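Local structure of lactococcal phage P2 ORF15 (Lactococcus phage p2, 2WZP) at residues Trp164-Asn169 with Ile319-Asp324; Phe119-Tyr124 with Tyr132-Leu137; Glu168-Asp173 with Ser216-Lys221. The protein is probably the distal tail (Dit) protein of the phage, a structural component of the baseplate at the tip of its tail. One frame throughout, in Å; residues are numbered along the deposited sequence.

Contact 1: Trp164-Asn169 with Ile319-Asp324; sequences WYTYEN and IKRKAD
Glu168 and Ile319 form an antiparallel hydrogen-bonded pair, Ile319 N to Glu168 O at 2.8 Å and Glu168 N to Ile319 O at 2.9 Å, and strands 165-169 and 319-322 run with their N-to-C directions 140° apart. Further along, Arg321 N donates to Thr166 O at 2.9 Å.

On the face carrying Tyr165, Tyr167 and Lys320, the lysine reaches both rings. Its chain leaves the backbone extended and bends at chi3, which brings CE over the centre of the Tyr165 ring, 4.0 Å from the centroid in a CH-pi contact. Lys320 NZ lies 4.9 Å from the same centroid, close to the ring normal, as expected for a cation-pi pair. Tyr167 runs alongside the lysine, its OH 3.8 Å from Lys320 CE. The face of Glu168 and Arg321 holds a salt bridge: Arg321 NH2 meets Glu168 OE2 at 2.8 Å at the guanidinium edge. The bond is weak, bent to 136° at the hydrogen, and with the two planes 48° apart it joins one nitrogen to one oxygen rather than forming a coplanar, two-bond pair.

The ends of Lys320 and Tyr165 both go to Asp134, on strand 130-140. Trp164, where the chain turns a corner, packs against Val131 and Ala133 of that strand, and with Tyr165 it faces Tyr132 as a G1 beta bulge. Within its own sheet, strand 312-322 lies between strands 165-173 and 224-233.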
loop_
_atom_site.group_PDB
_atom_site.type_symbol
_atom_site.label_atom_id
_atom_site.label_comp_id
_atom_site.label_asym_id
_atom_site.label_seq_id
_atom_site.Cartn_x
_atom_site.Cartn_y
_atom_site.Cartn_z
ATOM N N TRP M 164 -37.092 -8.315 4.109
ATOM C CA TRP M 164 -38.010 -8.237 3.001
ATOM C C TRP M 164 -39.355 -8.893 3.290
ATOM O O TRP M 164 -39.496 -10.086 3.339
ATOM C CB TRP M 164 -37.377 -8.660 1.699
ATOM C CG TRP M 164 -36.145 -7.891 1.318
ATOM C CD1 TRP M 164 -35.146 -8.335 0.546
ATOM C CD2 TRP M 164 -35.778 -6.573 1.714
ATOM N NE1 TRP M 164 -34.189 -7.395 0.416
ATOM C CE2 TRP M 164 -34.553 -6.296 1.129
ATOM C CE3 TRP M 164 -36.368 -5.602 2.511
ATOM C CZ2 TRP M 164 -33.904 -5.098 1.308
ATOM C CZ3 TRP M 164 -35.727 -4.421 2.682
ATOM C CH2 TRP M 164 -34.507 -4.176 2.091
ATOM N N TYR M 165 -40.313 -8.041 3.615
ATOM C CA TYR M 165 -41.669 -8.443 3.867
ATOM C C TYR M 165 -42.613 -7.360 3.397
ATOM O O TYR M 165 -42.200 -6.236 3.111
ATOM C CB TYR M 165 -41.892 -8.805 5.357
ATOM C CG TYR M 165 -41.976 -7.652 6.334
ATOM C CD1 TYR M 165 -43.184 -7.000 6.575
ATOM C CD2 TYR M 165 -40.858 -7.240 7.047
ATOM C CE1 TYR M 165 -43.269 -5.959 7.492
ATOM C CE2 TYR M 165 -40.928 -6.198 7.961
ATOM C CZ TYR M 165 -42.137 -5.569 8.196
ATOM O OH TYR M 165 -42.186 -4.522 9.091
ATOM N N THR M 166 -43.880 -7.736 3.296
ATOM C CA THR M 166 -45.041 -6.925 2.992
ATOM C C THR M 166 -46.132 -7.518 3.833
ATOM O O THR M 166 -46.018 -8.670 4.281
ATOM C CB THR M 166 -45.442 -6.934 1.495
ATOM O OG1 THR M 166 -45.732 -8.253 1.064
ATOM C CG2 THR M 166 -44.414 -6.295 0.597
ATOM N N TYR M 167 -47.194 -6.745 4.044
ATOM C CA TYR M 167 -48.327 -7.242 4.793
ATOM C C TYR M 167 -49.432 -7.525 3.847
ATOM O O TYR M 167 -49.639 -6.802 2.863
ATOM C CB TYR M 167 -48.780 -6.251 5.872
ATOM C CG TYR M 167 -47.958 -6.278 7.144
ATOM C CD1 TYR M 167 -47.908 -7.420 7.940
ATOM C CD2 TYR M 167 -47.298 -5.133 7.597
ATOM C CE1 TYR M 167 -47.153 -7.451 9.112
ATOM C CE2 TYR M 167 -46.585 -5.137 8.797
ATOM C CZ TYR M 167 -46.502 -6.306 9.541
ATOM O OH TYR M 167 -45.828 -6.339 10.732
ATOM N N GLU M 168 -50.152 -8.592 4.133
ATOM C CA GLU M 168 -51.322 -8.980 3.364
ATOM C C GLU M 168 -52.440 -9.180 4.348
ATOM O O GLU M 168 -52.323 -9.971 5.286
ATOM C CB GLU M 168 -51.054 -10.257 2.556
ATOM C CG GLU M 168 -52.203 -10.661 1.642
ATOM C CD GLU M 168 -52.099 -12.029 0.994
ATOM O OE1 GLU M 168 -52.951 -12.322 0.124
ATOM O OE2 GLU M 168 -51.186 -12.815 1.351
ATOM N N ASN M 169 -53.536 -8.486 4.119
ATOM C CA ASN M 169 -54.744 -8.589 4.956
ATOM C C ASN M 169 -55.760 -9.479 4.273
ATOM O O ASN M 169 -56.049 -9.278 3.100
ATOM C CB ASN M 169 -55.283 -7.211 5.265
ATOM C CG ASN M 169 -54.416 -6.502 6.284
ATOM O OD1 ASN M 169 -54.729 -6.481 7.467
ATOM N ND2 ASN M 169 -53.249 -5.994 5.882
ATOM N N ILE M 319 -50.922 -11.128 7.418
ATOM C CA ILE M 319 -49.823 -12.032 7.080
ATOM C C ILE M 319 -48.593 -11.274 6.721
ATOM O O ILE M 319 -48.669 -10.293 5.984
ATOM C CB ILE M 319 -50.274 -12.994 5.974
ATOM C CG1 ILE M 319 -51.467 -13.849 6.463
ATOM C CG2 ILE M 319 -49.131 -13.867 5.494
ATOM C CD1 ILE M 319 -52.575 -13.831 5.617
ATOM N N LYS M 320 -47.448 -11.723 7.270
ATOM C CA LYS M 320 -46.159 -11.126 7.005
ATOM C C LYS M 320 -45.533 -11.970 5.912
ATOM O O LYS M 320 -44.942 -13.018 6.189
ATOM C CB LYS M 320 -45.304 -11.053 8.277
ATOM C CG LYS M 320 -44.270 -9.959 8.198
ATOM C CD LYS M 320 -43.192 -10.106 9.259
ATOM C CE LYS M 320 -43.165 -9.015 10.304
ATOM N NZ LYS M 320 -42.126 -9.307 11.312
ATOM N N ARG M 321 -45.730 -11.540 4.646
ATOM C CA ARG M 321 -45.208 -12.228 3.449
ATOM C C ARG M 321 -43.688 -12.143 3.393
ATOM O O ARG M 321 -43.141 -11.199 3.919
ATOM C CB ARG M 321 -45.853 -11.663 2.184
ATOM C CG ARG M 321 -47.374 -11.825 2.183
ATOM C CD ARG M 321 -48.031 -11.486 0.882
ATOM N NE ARG M 321 -47.547 -12.229 -0.268
ATOM C CZ ARG M 321 -48.333 -12.857 -1.131
ATOM N NH1 ARG M 321 -47.810 -13.482 -2.177
ATOM N NH2 ARG M 321 -49.653 -12.838 -0.978
ATOM N N LYS M 322 -43.005 -13.131 2.808
ATOM C CA LYS M 322 -41.545 -13.248 2.825
ATOM C C LYS M 322 -40.917 -13.269 1.440
ATOM O O LYS M 322 -41.445 -13.911 0.535
ATOM C CB LYS M 322 -41.182 -14.535 3.611
ATOM C CG LYS M 322 -39.698 -14.950 3.691
ATOM C CD LYS M 322 -39.543 -16.124 4.622
ATOM C CE LYS M 322 -38.144 -16.392 5.074
ATOM N NZ LYS M 322 -37.495 -17.405 4.234
ATOM N N ALA M 323 -39.750 -12.611 1.297
ATOM C CA ALA M 323 -38.916 -12.582 0.103
ATOM C C ALA M 323 -37.495 -12.435 0.596
ATOM O O ALA M 323 -37.177 -11.408 1.176
ATOM C CB ALA M 323 -39.299 -11.411 -0.779
ATOM N N ASP M 324 -36.647 -13.455 0.426
ATOM C CA ASP M 324 -35.261 -13.386 0.926
ATOM C C ASP M 324 -34.414 -12.370 0.136
ATOM O O ASP M 324 -33.453 -11.795 0.677
ATOM C CB ASP M 324 -34.574 -14.783 0.880
ATOM C CG ASP M 324 -35.236 -15.900 1.657
ATOM O OD1 ASP M 324 -35.148 -17.060 1.205
ATOM O OD2 ASP M 324 -35.766 -15.624 2.765
#

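Contact 2: Phe119-Tyr124 with Tyr132-Leu137; sequences FVTLEY and YADLAL
Thr121 donates its hydroxyl to Asp134, OG1 to OD1 at 2.8 Å, the two side chains lying side by side and pointing the same way. The threonine torsion, with OG1 anti to its own carbonyl carbon (chi1 -63°), turns the hydroxyl toward Asp134, where it meets OD1 on the anti side, 32° out of the carboxylate plane. Phe119 crosses the same carboxylate, CE1 3.6 Å from Asp134 OD1 and the ring 47° from the carboxylate plane. Beyond Thr121, whose CG2 touches Tyr132 CB, the extended Glu123 runs beside the Tyr132 ring, CG 3.6 Å from CE1. One water joins their ends, 2.9 Å from Glu123 OE1 and 2.8 Å from Tyr132 OH. On the reverse face Leu122 CB meets Leu135 CD1 at 3.7 Å.

The hairpin backbone sets these positions: Val120 with Leu135 and Leu122 with Ala133 are hydrogen-bonded antiparallel pairs, each with two N-H to O bonds. Farther out, Glu123 is held by His36 and Gln130, through OE1 and OE2 respectively.

Asp134 is also engaged by Tyr165 at OD1 and by Lys320 at OD2. Two hydroxyls and an ammonium group around one buried carboxylate would be expected to stabilise its charge and restrict its rotation.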
loop_
_atom_site.group_PDB
_atom_site.type_symbol
_atom_site.label_atom_id
_atom_site.label_comp_id
_atom_site.label_asym_id
_atom_site.label_seq_id
_atom_site.Cartn_x
_atom_site.Cartn_y
_atom_site.Cartn_z
ATOM N N PHE M 119 -37.195 -2.437 17.885
ATOM C CA PHE M 119 -36.726 -2.516 16.506
ATOM C C PHE M 119 -37.375 -1.339 15.753
ATOM O O PHE M 119 -38.347 -0.727 16.214
ATOM C CB PHE M 119 -37.104 -3.882 15.837
ATOM C CG PHE M 119 -38.582 -4.039 15.562
ATOM C CD1 PHE M 119 -39.107 -3.744 14.310
ATOM C CD2 PHE M 119 -39.467 -4.390 16.583
ATOM C CE1 PHE M 119 -40.490 -3.817 14.073
ATOM C CE2 PHE M 119 -40.839 -4.478 16.341
ATOM C CZ PHE M 119 -41.342 -4.184 15.089
ATOM N N VAL M 120 -36.848 -1.080 14.576
ATOM C CA VAL M 120 -37.226 -0.033 13.652
ATOM C C VAL M 120 -37.428 -0.737 12.276
ATOM O O VAL M 120 -36.934 -1.866 12.065
ATOM C CB VAL M 120 -36.085 1.025 13.737
ATOM C CG1 VAL M 120 -35.284 1.201 12.450
ATOM C CG2 VAL M 120 -36.592 2.338 14.271
ATOM N N THR M 121 -38.214 -0.118 11.379
ATOM C CA THR M 121 -38.508 -0.712 10.067
ATOM C C THR M 121 -38.011 0.146 8.915
ATOM O O THR M 121 -38.407 1.313 8.783
ATOM C CB THR M 121 -40.026 -1.007 9.938
ATOM O OG1 THR M 121 -40.395 -1.968 10.916
ATOM C CG2 THR M 121 -40.400 -1.542 8.585
ATOM N N LEU M 122 -37.186 -0.451 8.058
ATOM C CA LEU M 122 -36.720 0.205 6.846
ATOM C C LEU M 122 -37.697 -0.114 5.696
ATOM O O LEU M 122 -38.032 -1.274 5.454
ATOM C CB LEU M 122 -35.287 -0.248 6.492
ATOM C CG LEU M 122 -34.692 0.240 5.162
ATOM C CD1 LEU M 122 -34.191 1.681 5.283
ATOM C CD2 LEU M 122 -33.574 -0.677 4.734
ATOM N N GLU M 123 -38.169 0.928 5.027
ATOM C CA GLU M 123 -39.016 0.813 3.848
ATOM C C GLU M 123 -38.086 0.970 2.635
ATOM O O GLU M 123 -37.273 1.878 2.590
ATOM C CB GLU M 123 -40.099 1.886 3.869
ATOM C CG GLU M 123 -41.011 1.849 2.667
ATOM C CD GLU M 123 -42.087 2.913 2.667
ATOM O OE1 GLU M 123 -42.568 3.291 3.761
ATOM O OE2 GLU M 123 -42.458 3.361 1.560
ATOM N N TYR M 124 -38.161 0.051 1.700
ATOM C CA TYR M 124 -37.333 0.023 0.493
ATOM C C TYR M 124 -38.309 0.026 -0.683
ATOM O O TYR M 124 -39.034 -0.950 -0.905
ATOM C CB TYR M 124 -36.453 -1.241 0.508
ATOM C CG TYR M 124 -35.577 -1.509 -0.697
ATOM C CD1 TYR M 124 -35.061 -0.464 -1.460
ATOM C CD2 TYR M 124 -35.165 -2.803 -1.005
ATOM C CE1 TYR M 124 -34.183 -0.705 -2.520
ATOM C CE2 TYR M 124 -34.260 -3.053 -2.037
ATOM C CZ TYR M 124 -33.778 -2.002 -2.800
ATOM O OH TYR M 124 -32.881 -2.264 -3.810
ATOM N N TYR M 132 -40.286 -4.090 3.220
ATOM C CA TYR M 132 -39.846 -3.674 4.533
ATOM C C TYR M 132 -38.855 -4.638 5.144
ATOM O O TYR M 132 -38.835 -5.821 4.801
ATOM C CB TYR M 132 -41.064 -3.518 5.448
ATOM C CG TYR M 132 -42.103 -2.572 4.889
ATOM C CD1 TYR M 132 -42.056 -1.210 5.170
ATOM C CD2 TYR M 132 -43.138 -3.038 4.070
ATOM C CE1 TYR M 132 -43.005 -0.331 4.652
ATOM C CE2 TYR M 132 -44.065 -2.159 3.511
ATOM C CZ TYR M 132 -44.000 -0.805 3.813
ATOM O OH TYR M 132 -44.928 0.091 3.327
ATOM N N ALA M 133 -38.040 -4.121 6.077
ATOM C CA ALA M 133 -37.089 -4.915 6.836
ATOM C C ALA M 133 -37.121 -4.440 8.261
ATOM O O ALA M 133 -36.927 -3.253 8.492
ATOM C CB ALA M 133 -35.671 -4.769 6.266
ATOM N N ASP M 134 -37.408 -5.333 9.221
ATOM C CA ASP M 134 -37.342 -5.010 10.657
ATOM C C ASP M 134 -35.886 -5.158 11.037
ATOM O O ASP M 134 -35.286 -6.219 10.812
ATOM C CB ASP M 134 -38.206 -5.946 11.512
ATOM C CG ASP M 134 -39.679 -5.825 11.248
ATOM O OD1 ASP M 134 -40.102 -4.773 10.674
ATOM O OD2 ASP M 134 -40.426 -6.748 11.650
ATOM N N LEU M 135 -35.309 -4.061 11.544
ATOM C CA LEU M 135 -33.895 -3.946 11.901
ATOM C C LEU M 135 -33.687 -3.537 13.358
ATOM O O LEU M 135 -34.559 -2.932 13.990
ATOM C CB LEU M 135 -33.277 -2.840 11.017
ATOM C CG LEU M 135 -33.388 -2.969 9.501
ATOM C CD1 LEU M 135 -32.824 -1.744 8.827
ATOM C CD2 LEU M 135 -32.656 -4.233 8.990
ATOM N N ALA M 136 -32.498 -3.810 13.867
ATOM C CA ALA M 136 -32.076 -3.428 15.204
ATOM C C ALA M 136 -30.681 -2.818 15.031
ATOM O O ALA M 136 -29.832 -3.393 14.348
ATOM C CB ALA M 136 -32.018 -4.648 16.096
ATOM N N LEU M 137 -30.470 -1.625 15.596
ATOM C CA LEU M 137 -29.209 -0.924 15.550
ATOM C C LEU M 137 -28.114 -1.850 16.128
ATOM O O LEU M 137 -28.320 -2.486 17.174
ATOM C CB LEU M 137 -29.376 0.348 16.387
ATOM C CG LEU M 137 -28.277 1.435 16.421
ATOM C CD1 LEU M 137 -27.183 1.151 17.409
ATOM C CD2 LEU M 137 -27.901 1.959 15.099
HETATM O O HOH W 1 -45.365 2.694 4.174
#

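Contact 3: Glu168-Asp173 with Ser216-Lys221; sequences ENLTFD and SRWDIK
Leu170 and Trp218 make a CH-pi contact, the two side chains crossing at about a right angle. Leu170 CD1 lies over one face of the indole, 3.9 Å from the centroid of the five-membered ring; Ile220, on the tryptophan's own strand, covers the opposite face with CG1. Trp218 holds CG anti to its backbone N (chi1 -177°), which helps lay the indole between Leu170 and Ile220.

A second apolar contact is aromatic but no regular stack. The Phe172 and Trp218 rings approach obliquely, with planes at 31° and the phenyl centroid 5.7 Å from that of the indole five-membered ring. The closest touch is Phe172 CE1 on Trp218 CB at 3.5 Å. The phenyl ring lies on the same side of the indole plane as Leu170.

Contacts with backbone atoms extend the packing: Phe172 CB lies 3.4 Å from Ser216 O, while Ser216 CB rests against Asp173 O at 3.3 Å. No direct hydrogen bond joins the segments. Their polar link is a water at the indole edge, which donates to Glu168 OE2 at 2.9 Å and accepts a weak, 3.5 Å bond from Trp218 NE1.

Strand 165-173 bonds to 312-322 in one antiparallel sheet and strand 218-220 to 305-310 in another. Side chains packed between two such sheets are typical of a beta sandwich, consistent with the galectin-like fold of Dit C-terminal domains.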
loop_
_atom_site.group_PDB
_atom_site.type_symbol
_atom_site.label_atom_id
_atom_site.label_comp_id
_atom_site.label_asym_id
_atom_site.label_seq_id
_atom_site.Cartn_x
_atom_site.Cartn_y
_atom_site.Cartn_z
ATOM N N GLU M 168 -50.152 -8.592 4.133
ATOM C CA GLU M 168 -51.322 -8.980 3.364
ATOM C C GLU M 168 -52.440 -9.180 4.348
ATOM O O GLU M 168 -52.323 -9.971 5.286
ATOM C CB GLU M 168 -51.054 -10.257 2.556
ATOM C CG GLU M 168 -52.203 -10.661 1.642
ATOM C CD GLU M 168 -52.099 -12.029 0.994
ATOM O OE1 GLU M 168 -52.951 -12.322 0.124
ATOM O OE2 GLU M 168 -51.186 -12.815 1.351
ATOM N N ASN M 169 -53.536 -8.486 4.119
ATOM C CA ASN M 169 -54.744 -8.589 4.956
ATOM C C ASN M 169 -55.760 -9.479 4.273
ATOM O O ASN M 169 -56.049 -9.278 3.100
ATOM C CB ASN M 169 -55.283 -7.211 5.265
ATOM C CG ASN M 169 -54.416 -6.502 6.284
ATOM O OD1 ASN M 169 -54.729 -6.481 7.467
ATOM N ND2 ASN M 169 -53.249 -5.994 5.882
ATOM N N LEU M 170 -56.166 -10.556 4.954
ATOM C CA LEU M 170 -57.121 -11.551 4.462
ATOM C C LEU M 170 -58.200 -11.835 5.497
ATOM O O LEU M 170 -57.906 -12.018 6.681
ATOM C CB LEU M 170 -56.424 -12.882 4.145
ATOM C CG LEU M 170 -55.378 -12.952 3.035
ATOM C CD1 LEU M 170 -54.857 -14.354 2.903
ATOM C CD2 LEU M 170 -55.959 -12.517 1.697
ATOM N N THR M 171 -59.444 -11.917 5.033
ATOM C CA THR M 171 -60.619 -12.244 5.834
ATOM C C THR M 171 -61.148 -13.609 5.390
ATOM O O THR M 171 -61.280 -13.858 4.190
ATOM C CB THR M 171 -61.719 -11.189 5.643
ATOM O OG1 THR M 171 -61.180 -9.891 5.849
ATOM C CG2 THR M 171 -62.887 -11.403 6.577
ATOM N N PHE M 172 -61.447 -14.479 6.360
ATOM C CA PHE M 172 -62.024 -15.794 6.122
ATOM C C PHE M 172 -63.380 -15.817 6.809
ATOM O O PHE M 172 -63.470 -15.442 7.977
ATOM C CB PHE M 172 -61.099 -16.894 6.643
ATOM C CG PHE M 172 -59.654 -16.648 6.301
ATOM C CD1 PHE M 172 -59.187 -16.838 5.004
ATOM C CD2 PHE M 172 -58.751 -16.249 7.282
ATOM C CE1 PHE M 172 -57.849 -16.592 4.686
ATOM C CE2 PHE M 172 -57.408 -16.040 6.976
ATOM C CZ PHE M 172 -56.966 -16.197 5.674
ATOM N N ASP M 173 -64.437 -16.159 6.057
ATOM C CA ASP M 173 -65.809 -16.189 6.554
ATOM C C ASP M 173 -66.416 -17.566 6.361
ATOM O O ASP M 173 -66.405 -18.084 5.250
ATOM C CB ASP M 173 -66.667 -15.168 5.796
ATOM C CG ASP M 173 -66.609 -13.764 6.338
ATOM O OD1 ASP M 173 -67.411 -13.445 7.240
ATOM O OD2 ASP M 173 -65.839 -12.953 5.787
ATOM N N SER M 216 -63.771 -19.370 3.572
ATOM C CA SER M 216 -63.315 -19.469 4.962
ATOM C C SER M 216 -61.868 -19.977 5.010
ATOM O O SER M 216 -61.339 -20.207 6.087
ATOM C CB SER M 216 -64.210 -20.439 5.729
ATOM O OG SER M 216 -63.993 -21.771 5.288
ATOM N N ARG M 217 -61.251 -20.174 3.854
ATOM C CA ARG M 217 -59.930 -20.762 3.730
ATOM C C ARG M 217 -58.876 -19.857 3.169
ATOM O O ARG M 217 -59.151 -19.010 2.323
ATOM C CB ARG M 217 -59.996 -21.994 2.844
ATOM C CG ARG M 217 -60.791 -23.155 3.425
ATOM C CD ARG M 217 -60.392 -24.439 2.752
ATOM N NE ARG M 217 -60.381 -24.291 1.308
ATOM C CZ ARG M 217 -61.369 -24.705 0.531
ATOM N NH1 ARG M 217 -62.425 -25.316 1.057
ATOM N NH2 ARG M 217 -61.310 -24.523 -0.779
ATOM N N TRP M 218 -57.648 -20.115 3.591
ATOM C CA TRP M 218 -56.450 -19.461 3.115
ATOM C C TRP M 218 -55.804 -20.428 2.151
ATOM O O TRP M 218 -55.486 -21.552 2.529
ATOM C CB TRP M 218 -55.506 -19.176 4.292
ATOM C CG TRP M 218 -54.249 -18.430 3.960
ATOM C CD1 TRP M 218 -53.914 -17.848 2.767
ATOM C CD2 TRP M 218 -53.164 -18.153 4.860
ATOM N NE1 TRP M 218 -52.669 -17.268 2.858
ATOM C CE2 TRP M 218 -52.189 -17.438 4.134
ATOM C CE3 TRP M 218 -52.913 -18.457 6.215
ATOM C CZ2 TRP M 218 -50.975 -17.039 4.710
ATOM C CZ3 TRP M 218 -51.720 -18.034 6.793
ATOM C CH2 TRP M 218 -50.766 -17.341 6.044
ATOM N N ASP M 219 -55.634 -20.001 0.901
ATOM C CA ASP M 219 -54.970 -20.793 -0.127
ATOM C C ASP M 219 -53.505 -20.349 -0.110
ATOM O O ASP M 219 -53.160 -19.250 -0.576
ATOM C CB ASP M 219 -55.650 -20.593 -1.487
ATOM C CG ASP M 219 -54.996 -21.318 -2.638
ATOM O OD1 ASP M 219 -54.558 -22.482 -2.444
ATOM O OD2 ASP M 219 -54.940 -20.739 -3.739
ATOM N N ILE M 220 -52.671 -21.159 0.557
ATOM C CA ILE M 220 -51.272 -20.837 0.763
ATOM C C ILE M 220 -50.448 -21.268 -0.433
ATOM O O ILE M 220 -50.355 -22.462 -0.721
ATOM C CB ILE M 220 -50.770 -21.374 2.123
ATOM C CG1 ILE M 220 -51.679 -20.880 3.264
ATOM C CG2 ILE M 220 -49.293 -20.986 2.369
ATOM C CD1 ILE M 220 -51.844 -21.842 4.380
ATOM N N LYS M 221 -49.885 -20.278 -1.158
ATOM C CA LYS M 221 -49.088 -20.496 -2.364
ATOM C C LYS M 221 -47.667 -19.964 -2.203
ATOM O O LYS M 221 -46.788 -20.339 -2.979
ATOM C CB LYS M 221 -49.762 -19.859 -3.602
ATOM C CG LYS M 221 -51.278 -20.064 -3.724
ATOM C CD LYS M 221 -51.763 -20.794 -4.999
ATOM C CE LYS M 221 -51.628 -22.316 -5.017
ATOM N NZ LYS M 221 -52.286 -23.024 -3.885
HETATM O O HOH W 2 -50.046 -15.466 1.423
#

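Contacts 1 and 3 start from the same strand, 165-173, and overlap at Glu168-Asn169; their centres are 14 Å apart. Ile319 joins them, its CD1 3.6 Å from Leu170 CD1 and its CG1 3.6 Å from Trp218 CH2, so the edge pairing of contact 1 continues into the intersheet packing of contact 3. Contact 2 belongs to the N-terminal region of the Dit protein, yet its centre is 13 Å from that of contact 1. Tyr165 bridges the two, its OH 2.6 Å from Asp134 OD1 and its O 2.9 Å from Tyr132 N. Contacts 2 and 3 stay apart, about 9 Å between nearest atoms; of the three, contact 1 is the one that touches both others.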